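Local structure of chemosensory protein (1N8V) at residues K7-N12 with E60-G65; E15-K20 with Y67-H72; M31-C36 with W81-A86. The protein binds long-chain lipid-like ligands such as bromo-dodecanol in a hydrophobic interior and probably carries small hydrophobic signal molecules in the moth's chemical senses. All blocks are in the same frame, centred on the assembly; numbering follows the deposited sequence.

Contact 1: residues K7-N12 with E60-G65. With BDD (bromo-dodecanol), chain C; BDD (bromo-dodecanol), chain E.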
# COMPACT_ATOMS: atom_id res chain seq x y z
N LYS A 7 10.34 9.95 7.33
CA LYS A 7 11.74 9.56 7.14
C LYS A 7 12.02 8.60 5.97
O LYS A 7 13.15 8.53 5.49
CB LYS A 7 12.35 9.06 8.46
CG LYS A 7 11.83 7.70 8.90
CD LYS A 7 12.45 7.32 10.26
CE LYS A 7 11.81 6.08 10.85
NZ LYS A 7 12.41 5.75 12.18
N TYR A 8 11.00 7.88 5.50
CA TYR A 8 11.13 6.95 4.37
C TYR A 8 10.53 7.53 3.09
O TYR A 8 10.48 6.85 2.07
CB TYR A 8 10.46 5.61 4.67
CG TYR A 8 10.96 4.90 5.90
CD1 TYR A 8 12.28 4.49 6.02
CD2 TYR A 8 10.10 4.61 6.95
CE1 TYR A 8 12.73 3.82 7.15
CE2 TYR A 8 10.53 3.94 8.07
CZ TYR A 8 11.84 3.55 8.17
OH TYR A 8 12.29 2.87 9.29
N ASP A 9 10.12 8.79 3.13
CA ASP A 9 9.38 9.36 1.98
C ASP A 9 10.17 9.59 0.70
O ASP A 9 9.56 9.87 -0.34
CB ASP A 9 8.66 10.65 2.40
CG ASP A 9 7.37 10.40 3.13
OD1 ASP A 9 7.10 9.24 3.53
OD2 ASP A 9 6.58 11.33 3.40
N ASN A 10 11.49 9.43 0.72
CA ASN A 10 12.29 9.54 -0.50
C ASN A 10 12.56 8.19 -1.16
O ASN A 10 13.26 8.12 -2.18
CB ASN A 10 13.60 10.27 -0.23
CG ASN A 10 13.41 11.78 -0.14
OD1 ASN A 10 14.06 12.45 0.66
ND2 ASN A 10 12.49 12.32 -0.94
N ILE A 11 12.00 7.12 -0.63
CA ILE A 11 12.15 5.81 -1.27
C ILE A 11 11.51 5.88 -2.67
O ILE A 11 10.41 6.40 -2.82
CB ILE A 11 11.48 4.73 -0.42
CG1 ILE A 11 11.74 3.35 -1.01
CG2 ILE A 11 10.00 5.00 -0.31
CD1 ILE A 11 11.16 2.24 -0.20
N ASN A 12 12.19 5.35 -3.69
CA ASN A 12 11.67 5.38 -5.05
C ASN A 12 10.69 4.23 -5.27
O ASN A 12 11.06 3.07 -5.35
CB ASN A 12 12.81 5.35 -6.10
CG ASN A 12 12.30 5.65 -7.51
OD1 ASN A 12 11.35 5.03 -7.96
ND2 ASN A 12 12.93 6.61 -8.20
N GLU A 60 1.79 14.37 2.17
CA GLU A 60 1.37 14.50 0.79
C GLU A 60 2.06 13.44 -0.06
O GLU A 60 1.43 12.83 -0.93
CB GLU A 60 1.64 15.92 0.28
CG GLU A 60 0.67 16.94 0.85
CD GLU A 60 0.93 18.37 0.41
OE1 GLU A 60 2.04 18.68 -0.07
OE2 GLU A 60 0.04 19.21 0.57
N ASN A 61 3.35 13.19 0.19
CA ASN A 61 4.07 12.17 -0.57
C ASN A 61 3.47 10.78 -0.37
O ASN A 61 3.43 9.99 -1.31
CB ASN A 61 5.57 12.18 -0.26
CG ASN A 61 6.27 13.35 -0.91
OD1 ASN A 61 5.92 13.75 -2.02
ND2 ASN A 61 7.27 13.91 -0.23
N GLN A 62 3.03 10.47 0.85
CA GLN A 62 2.41 9.17 1.13
C GLN A 62 1.09 9.04 0.39
O GLN A 62 0.78 7.97 -0.11
CB GLN A 62 2.23 8.96 2.63
CG GLN A 62 3.55 8.67 3.35
CD GLN A 62 3.56 9.02 4.81
OE1 GLN A 62 2.53 9.37 5.41
NE2 GLN A 62 4.76 8.96 5.41
N GLU A 63 0.29 10.12 0.33
CA GLU A 63 -0.99 10.06 -0.40
C GLU A 63 -0.74 9.79 -1.87
O GLU A 63 -1.39 8.91 -2.46
CB GLU A 63 -1.78 11.39 -0.26
CG GLU A 63 -2.28 11.71 1.14
CD GLU A 63 -3.43 12.73 1.19
OE1 GLU A 63 -3.67 13.53 0.23
OE2 GLU A 63 -4.12 12.74 2.21
N LYS A 64 0.19 10.52 -2.46
CA LYS A 64 0.54 10.36 -3.86
C LYS A 64 1.09 8.94 -4.11
O LYS A 64 0.72 8.29 -5.09
CB LYS A 64 1.55 11.42 -4.28
CG LYS A 64 1.92 11.49 -5.74
CD LYS A 64 2.91 12.63 -6.00
CE LYS A 64 3.23 12.81 -7.46
NZ LYS A 64 4.01 11.66 -7.99
N GLY A 65 1.98 8.48 -3.22
CA GLY A 65 2.58 7.16 -3.34
C GLY A 65 1.54 6.06 -3.18
O GLY A 65 1.62 5.04 -3.88
O1 BDD C . 6.26 7.06 1.03
C1 BDD C . 6.95 5.82 1.04
C2 BDD C . 6.93 5.23 2.45
C3 BDD C . 6.57 3.75 2.41
C4 BDD C . 7.79 2.88 2.15
C5 BDD C . 7.36 1.47 1.76
C6 BDD C . 7.07 1.34 0.27
C7 BDD C . 6.34 0.05 -0.09
C8 BDD C . 5.60 0.15 -1.42
C9 BDD C . 5.09 -1.22 -1.87
C10 BDD C . 3.78 -1.59 -1.20
C11 BDD C . 3.21 -2.89 -1.73
C12 BDD C . 1.85 -3.21 -1.11
BR BDD C . 2.01 -3.85 0.38
O1 BDD E . -9.46 -0.88 -0.11
C1 BDD E . -8.26 -0.18 0.21
C2 BDD E . -7.08 -1.16 0.31
C3 BDD E . -5.77 -0.38 0.40
C4 BDD E . -4.52 -1.27 0.40
C5 BDD E . -3.38 -0.60 -0.36
C6 BDD E . -2.08 -0.52 0.43
C7 BDD E . -0.96 0.16 -0.36
C8 BDD E . -0.30 1.27 0.43
C9 BDD E . 1.01 1.72 -0.21
C10 BDD E . 1.67 2.84 0.60
C11 BDD E . 2.56 3.79 -0.21
C12 BDD E . 2.75 5.21 0.41
BR BDD E . 4.26 5.67 0.09
O HOH W 1 7.02 13.90 2.90

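Contact 2: residues E15-K20 with Y67-H72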
# COMPACT_ATOMS: atom_id res chain seq x y z
N GLU A 15 10.91 2.14 -8.74
CA GLU A 15 11.88 1.05 -8.78
C GLU A 15 11.29 -0.22 -8.13
O GLU A 15 11.48 -1.34 -8.63
CB GLU A 15 13.20 1.47 -8.11
CG GLU A 15 14.06 2.42 -8.92
CD GLU A 15 15.35 2.79 -8.22
OE1 GLU A 15 15.32 3.64 -7.32
OE2 GLU A 15 16.40 2.22 -8.56
N ILE A 16 10.56 -0.06 -7.04
CA ILE A 16 9.94 -1.19 -6.37
C ILE A 16 8.88 -1.83 -7.26
O ILE A 16 8.81 -3.06 -7.40
CB ILE A 16 9.31 -0.74 -5.02
CG1 ILE A 16 10.42 -0.39 -4.01
CG2 ILE A 16 8.39 -1.79 -4.50
CD1 ILE A 16 9.92 0.38 -2.79
N LEU A 17 8.04 -0.99 -7.85
CA LEU A 17 6.96 -1.51 -8.69
C LEU A 17 7.45 -2.20 -9.95
O LEU A 17 6.77 -3.09 -10.46
CB LEU A 17 5.92 -0.41 -8.98
CG LEU A 17 5.21 0.16 -7.75
CD1 LEU A 17 4.37 1.40 -8.13
CD2 LEU A 17 4.33 -0.87 -7.07
N ALA A 18 8.65 -1.83 -10.42
CA ALA A 18 9.22 -2.44 -11.62
C ALA A 18 10.02 -3.73 -11.38
O ALA A 18 10.50 -4.36 -12.33
CB ALA A 18 10.09 -1.41 -12.34
N ASN A 19 10.15 -4.14 -10.12
CA ASN A 19 10.92 -5.33 -9.73
C ASN A 19 10.07 -6.23 -8.85
O ASN A 19 9.86 -5.93 -7.66
CB ASN A 19 12.15 -4.89 -8.96
CG ASN A 19 13.11 -6.01 -8.70
OD1 ASN A 19 12.74 -7.08 -8.25
ND2 ASN A 19 14.39 -5.75 -8.97
N LYS A 20 9.62 -7.33 -9.41
CA LYS A 20 8.73 -8.25 -8.72
C LYS A 20 9.28 -8.75 -7.39
O LYS A 20 8.54 -8.85 -6.41
CB LYS A 20 8.42 -9.45 -9.61
CG LYS A 20 7.44 -10.43 -8.97
CD LYS A 20 6.03 -10.10 -9.33
CE LYS A 20 5.78 -10.48 -10.79
NZ LYS A 20 4.47 -10.00 -11.31
N TYR A 67 -1.61 6.14 -4.01
CA TYR A 67 -2.36 6.01 -5.25
C TYR A 67 -1.54 5.38 -6.36
O TYR A 67 -2.05 4.59 -7.14
CB TYR A 67 -2.98 7.32 -5.76
CG TYR A 67 -3.80 7.00 -6.98
CD1 TYR A 67 -4.87 6.09 -6.90
CD2 TYR A 67 -3.43 7.47 -8.22
CE1 TYR A 67 -5.58 5.74 -8.02
CE2 TYR A 67 -4.14 7.12 -9.34
CZ TYR A 67 -5.23 6.28 -9.24
OH TYR A 67 -5.92 5.94 -10.39
N ARG A 68 -0.26 5.74 -6.47
CA ARG A 68 0.60 5.12 -7.45
C ARG A 68 0.68 3.59 -7.29
O ARG A 68 0.53 2.83 -8.25
CB ARG A 68 1.99 5.76 -7.34
CG ARG A 68 3.05 5.11 -8.17
CD ARG A 68 3.04 5.47 -9.62
NE ARG A 68 4.21 4.87 -10.24
CZ ARG A 68 4.20 3.73 -10.91
NH1 ARG A 68 3.09 3.04 -11.14
NH2 ARG A 68 5.33 3.26 -11.39
N VAL A 69 0.89 3.15 -6.06
CA VAL A 69 0.99 1.72 -5.77
C VAL A 69 -0.35 1.02 -6.02
O VAL A 69 -0.40 -0.02 -6.68
CB VAL A 69 1.46 1.46 -4.32
CG1 VAL A 69 1.29 -0.01 -3.96
CG2 VAL A 69 2.90 1.90 -4.13
N ILE A 70 -1.42 1.62 -5.53
CA ILE A 70 -2.74 1.00 -5.67
C ILE A 70 -3.16 0.87 -7.13
O ILE A 70 -3.63 -0.18 -7.56
CB ILE A 70 -3.78 1.78 -4.83
CG1 ILE A 70 -3.54 1.52 -3.35
CG2 ILE A 70 -5.21 1.38 -5.21
CD1 ILE A 70 -4.31 2.44 -2.43
N GLU A 71 -2.93 1.92 -7.94
CA GLU A 71 -3.28 1.85 -9.36
C GLU A 71 -2.48 0.75 -10.05
O GLU A 71 -3.01 -0.01 -10.87
CB GLU A 71 -3.02 3.20 -10.06
CG GLU A 71 -3.49 3.16 -11.51
CD GLU A 71 -3.04 4.34 -12.35
OE1 GLU A 71 -2.08 5.02 -11.96
OE2 GLU A 71 -3.63 4.52 -13.45
N HIS A 72 -1.18 0.64 -9.74
CA HIS A 72 -0.36 -0.41 -10.32
C HIS A 72 -0.89 -1.80 -9.98
O HIS A 72 -0.96 -2.69 -10.83
CB HIS A 72 1.10 -0.31 -9.83
CG HIS A 72 1.97 -1.39 -10.37
ND1 HIS A 72 2.25 -2.57 -9.71
CD2 HIS A 72 2.59 -1.48 -11.58
CE1 HIS A 72 3.01 -3.33 -10.49
NE2 HIS A 72 3.24 -2.69 -11.61

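Contact 3: residues M31-C36 with W81-A86. With BDD (bromo-dodecanol), chain E.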
# COMPACT_ATOMS: atom_id res chain seq x y z
N MET A 31 1.13 -8.64 4.38
CA MET A 31 0.16 -9.73 4.51
C MET A 31 0.48 -10.65 5.71
O MET A 31 -0.22 -11.64 5.93
CB MET A 31 0.11 -10.58 3.23
CG MET A 31 -0.57 -9.88 2.08
SD MET A 31 -2.28 -9.37 2.33
CE MET A 31 -3.04 -11.00 2.62
N GLU A 32 1.51 -10.32 6.49
CA GLU A 32 1.88 -11.08 7.69
C GLU A 32 2.25 -12.55 7.42
O GLU A 32 1.88 -13.46 8.18
CB GLU A 32 0.79 -10.92 8.77
CG GLU A 32 0.47 -9.46 9.13
CD GLU A 32 -0.38 -9.29 10.39
OE1 GLU A 32 0.10 -9.71 11.49
OE2 GLU A 32 -1.50 -8.72 10.32
N ARG A 33 2.99 -12.75 6.34
CA ARG A 33 3.47 -14.09 5.97
C ARG A 33 4.95 -14.11 5.55
O ARG A 33 5.45 -15.14 5.12
CB ARG A 33 2.60 -14.69 4.86
CG ARG A 33 2.58 -13.92 3.57
CD ARG A 33 1.86 -14.66 2.44
NE ARG A 33 1.83 -13.87 1.21
CZ ARG A 33 0.73 -13.47 0.56
NH1 ARG A 33 0.87 -12.77 -0.55
NH2 ARG A 33 -0.49 -13.74 1.01
N GLY A 34 5.65 -12.98 5.68
CA GLY A 34 7.06 -12.88 5.33
C GLY A 34 7.76 -11.85 6.20
O GLY A 34 7.11 -11.02 6.86
N LYS A 35 9.08 -11.90 6.19
CA LYS A 35 9.89 -10.99 6.98
C LYS A 35 9.75 -9.55 6.47
O LYS A 35 9.56 -9.32 5.28
CB LYS A 35 11.36 -11.43 6.92
CG LYS A 35 11.63 -12.87 7.36
CD LYS A 35 11.70 -13.03 8.86
CE LYS A 35 12.46 -14.31 9.19
NZ LYS A 35 12.79 -14.47 10.63
N CYS A 36 9.87 -8.60 7.38
CA CYS A 36 9.74 -7.18 7.04
C CYS A 36 11.07 -6.43 7.10
O CYS A 36 11.89 -6.65 8.02
CB CYS A 36 8.78 -6.49 8.02
SG CYS A 36 7.02 -6.99 7.93
N TRP A 81 -3.78 -7.10 -5.21
CA TRP A 81 -4.78 -6.10 -4.83
C TRP A 81 -5.93 -6.74 -4.06
O TRP A 81 -6.31 -6.27 -2.99
CB TRP A 81 -5.34 -5.38 -6.06
CG TRP A 81 -6.58 -4.55 -5.81
CD1 TRP A 81 -7.80 -4.77 -6.36
CD2 TRP A 81 -6.75 -3.42 -4.93
NE1 TRP A 81 -8.71 -3.83 -5.92
CE2 TRP A 81 -8.09 -2.98 -5.05
CE3 TRP A 81 -5.90 -2.68 -4.10
CZ2 TRP A 81 -8.58 -1.88 -4.34
CZ3 TRP A 81 -6.41 -1.62 -3.40
CH2 TRP A 81 -7.72 -1.22 -3.53
N ARG A 82 -6.46 -7.83 -4.59
CA ARG A 82 -7.59 -8.45 -3.93
C ARG A 82 -7.30 -8.95 -2.51
O ARG A 82 -8.16 -8.81 -1.61
CB ARG A 82 -8.21 -9.51 -4.81
CG ARG A 82 -8.92 -8.80 -5.93
CD ARG A 82 -9.61 -9.73 -6.82
NE ARG A 82 -10.37 -9.02 -7.82
CZ ARG A 82 -11.27 -9.58 -8.59
NH1 ARG A 82 -11.91 -8.86 -9.49
NH2 ARG A 82 -11.56 -10.86 -8.43
N GLU A 83 -6.14 -9.54 -2.30
CA GLU A 83 -5.84 -10.05 -0.98
C GLU A 83 -5.60 -8.92 -0.01
O GLU A 83 -5.98 -9.00 1.17
CB GLU A 83 -4.68 -11.06 -0.96
CG GLU A 83 -3.31 -10.50 -1.26
CD GLU A 83 -2.26 -11.58 -1.29
OE1 GLU A 83 -2.54 -12.67 -0.74
OE2 GLU A 83 -1.18 -11.36 -1.85
N LEU A 84 -4.99 -7.82 -0.48
CA LEU A 84 -4.73 -6.68 0.40
C LEU A 84 -6.00 -5.96 0.80
O LEU A 84 -6.21 -5.64 1.96
CB LEU A 84 -3.75 -5.71 -0.27
CG LEU A 84 -2.30 -6.13 -0.31
CD1 LEU A 84 -1.52 -5.24 -1.26
CD2 LEU A 84 -1.69 -6.03 1.06
N THR A 85 -6.85 -5.65 -0.17
CA THR A 85 -8.10 -4.95 0.17
C THR A 85 -9.01 -5.85 1.04
O THR A 85 -9.66 -5.36 1.96
CB THR A 85 -8.78 -4.37 -1.08
OG1 THR A 85 -9.84 -3.47 -0.70
CG2 THR A 85 -9.40 -5.46 -1.96
N ALA A 86 -9.02 -7.15 0.80
CA ALA A 86 -9.81 -8.05 1.63
C ALA A 86 -9.32 -8.10 3.08
O ALA A 86 -10.13 -8.18 4.00
CB ALA A 86 -9.88 -9.46 1.04
O1 BDD E . -9.46 -0.88 -0.11
C1 BDD E . -8.26 -0.18 0.21
C2 BDD E . -7.08 -1.16 0.31
C3 BDD E . -5.77 -0.38 0.40
C4 BDD E . -4.52 -1.27 0.40
C5 BDD E . -3.38 -0.60 -0.36
C6 BDD E . -2.08 -0.52 0.43
C7 BDD E . -0.96 0.16 -0.36
C8 BDD E . -0.30 1.27 0.43
C9 BDD E . 1.01 1.72 -0.21
C10 BDD E . 1.67 2.84 0.60
C11 BDD E . 2.56 3.79 -0.21
C12 BDD E . 2.75 5.21 0.41
BR BDD E . 4.26 5.67 0.09

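Contact 1: residues K7-N12 with E60-G65
Asp9 and Gln62 supply the direct polar link between the 7-12 loop and the start of helix 60-76. Gln62 NE2 donates to Asp9 OD1 over 3.0 Å with an N-H...O angle of 146°, meeting the syn lone pair of OD1, which lies 22° out of the Gln62 amide plane. Carboxylate and amide stand 88° apart. Gln62 CG, anti to the carbonyl carbon, starts an extended chain that carries the amide across to Asp9. Thr59 OG1 bonds Asp9 OD2; with OE1 held by Thr59 N and NE2 by Asp9, the amide is probably kept from turning over.

A water bridges the same segments, donating to Asp9 OD2 at 2.7 Å and accepting from Asn61 ND2 at 3.1 Å, while Asn61 CB brushes the carboxylate.

One bromo-dodecanol sets its O1 3.4 Å from Asp9 OD1, a weak hydrogen bond, and its C1 3.4 Å from Ile11 CG2. A second brings its C12 to 3.4 Å from Gln62 O, and its bromine lies where a Gly65 side chain would clash.

Asp9 sits in a type I turn from Tyr8 to Ile11; laid against helix 60-76, this turn lines the polar end of a lipid-binding pocket, where Asp9 and Gln62 contact the bound alcohol.

Contact 2: residues E15-K20 with Y67-H72
Two flat groups of helix 60-76, the Arg68 guanidinium and the His72 ring, each present a face to Leu17. Leu17 CD1 sits over the centre of the guanidinium, 3.6 Å from Arg68 CZ. Leu17 CB lies over the middle of the imidazole at 4.2 Å from the centroid of the His72 ring and only 3° from its normal, a CH-pi contact. Beyond the two segments, Arg68 NE forms a salt bridge with Asp14, three residues before Leu17 on helix 13-17.

The two branches of Leu17 divide the work. CD1 goes to the arginine, whereas CD2 lies 4.3 Å from Val69 CG2 and also touches the His72 ring. Having CG anti to its carbonyl carbon (chi1 -62°) aims both of these methyl branches at helix 60-76. Arg68 comes back to meet the leucine through a bend at chi2 (79°), its chain sliding past in the opposite direction.

Leu17 also packs on Leu23 of helix 20-30, and Val69 touches a bound bromo-dodecanol, consistent with a layer between the ligands and helix 13-17. Replacing Arg68 with an alanine would probably leave Asp14 without its charged mate and uncover the CD1 branch of Leu17.

No hydrogen bond crosses between the segments: apolar carbon resting on flat, polar surfaces joins helix 13-17 to helix 60-76, while the arginine's charge is answered by Asp14, which suggests that dispersion and a flanking salt bridge work here side by side.

Contact 3: residues M31-C36 with W81-A86
Arg33 and Glu83 form a two-pronged salt bridge whose guanidinium and carboxylate planes are not coplanar, at the margin of an otherwise apolar contact. Arg33 approaches end-on, NH1 to Glu83 OE2 at 2.8 Å and NH2 to Glu83 OE1 at 2.9 Å. Both bonds are nearly straight, and both oxygens lie close to the guanidinium plane, yet the two planes are turned 42° apart. As a result OE2 is met on its syn side, some way out of the carboxylate plane, and OE1 from above that plane.

The torsions bring the groups together from opposite directions. On both residues CG falls between the backbone N and the carbonyl carbon (chi1 61° for Arg33 and 69° for Glu83), and the chains then run out extended.

Met31 packs beside the ion pair, its CB against one guanidinium face. Its chain bends at chi2 and chi3, folding the thioether back over helix 78-88: Met31 SD rests 3.6 Å from Leu84 CD2, and Met31 CE reaches 3.8 Å from Glu83 OE1. Leu84 continues inward to Val30, Leu73 and a bound bromo-dodecanol.

Trp81 and Thr85, on the same helix, contact a second ligand. Thr85 OG1 stands 2.7 Å from its O1, and Trp81 CZ3 lies 3.8 Å from its C2; this alcohol is also hydrogen-bonded to Asp89 OD2.

Glu32 ends helix 20-30 in a Schellman motif, and its carboxylate pairs with Lys87. Charge therefore ties the loop to helix 78-88 at two points, while the methionine sulfur and methyl mediate between the ion pair and the greasy, ligand-lined interior.

Helix 60-76 carries one side of both contact 1 and contact 2, whose centres lie 13 Å apart; the two meet where Ile11 CD1 packs 3.4 Å from Ile16 CD1. Contact 2 in turn reaches contact 3 through Ile70 CG2, 3.7 Å from Trp81 CZ3, a junction of helix 60-76 with helix 78-88. Contacts 1 and 3 do not touch, their centres being about 20 Å apart, but a single bromo-dodecanol spans the gap, its bromine end beside Gly65 and its hydroxyl beside Thr85. The three contacts thus all border the ligand-filled interior, contacts 1 and 3 from opposite sides of the chain's centre.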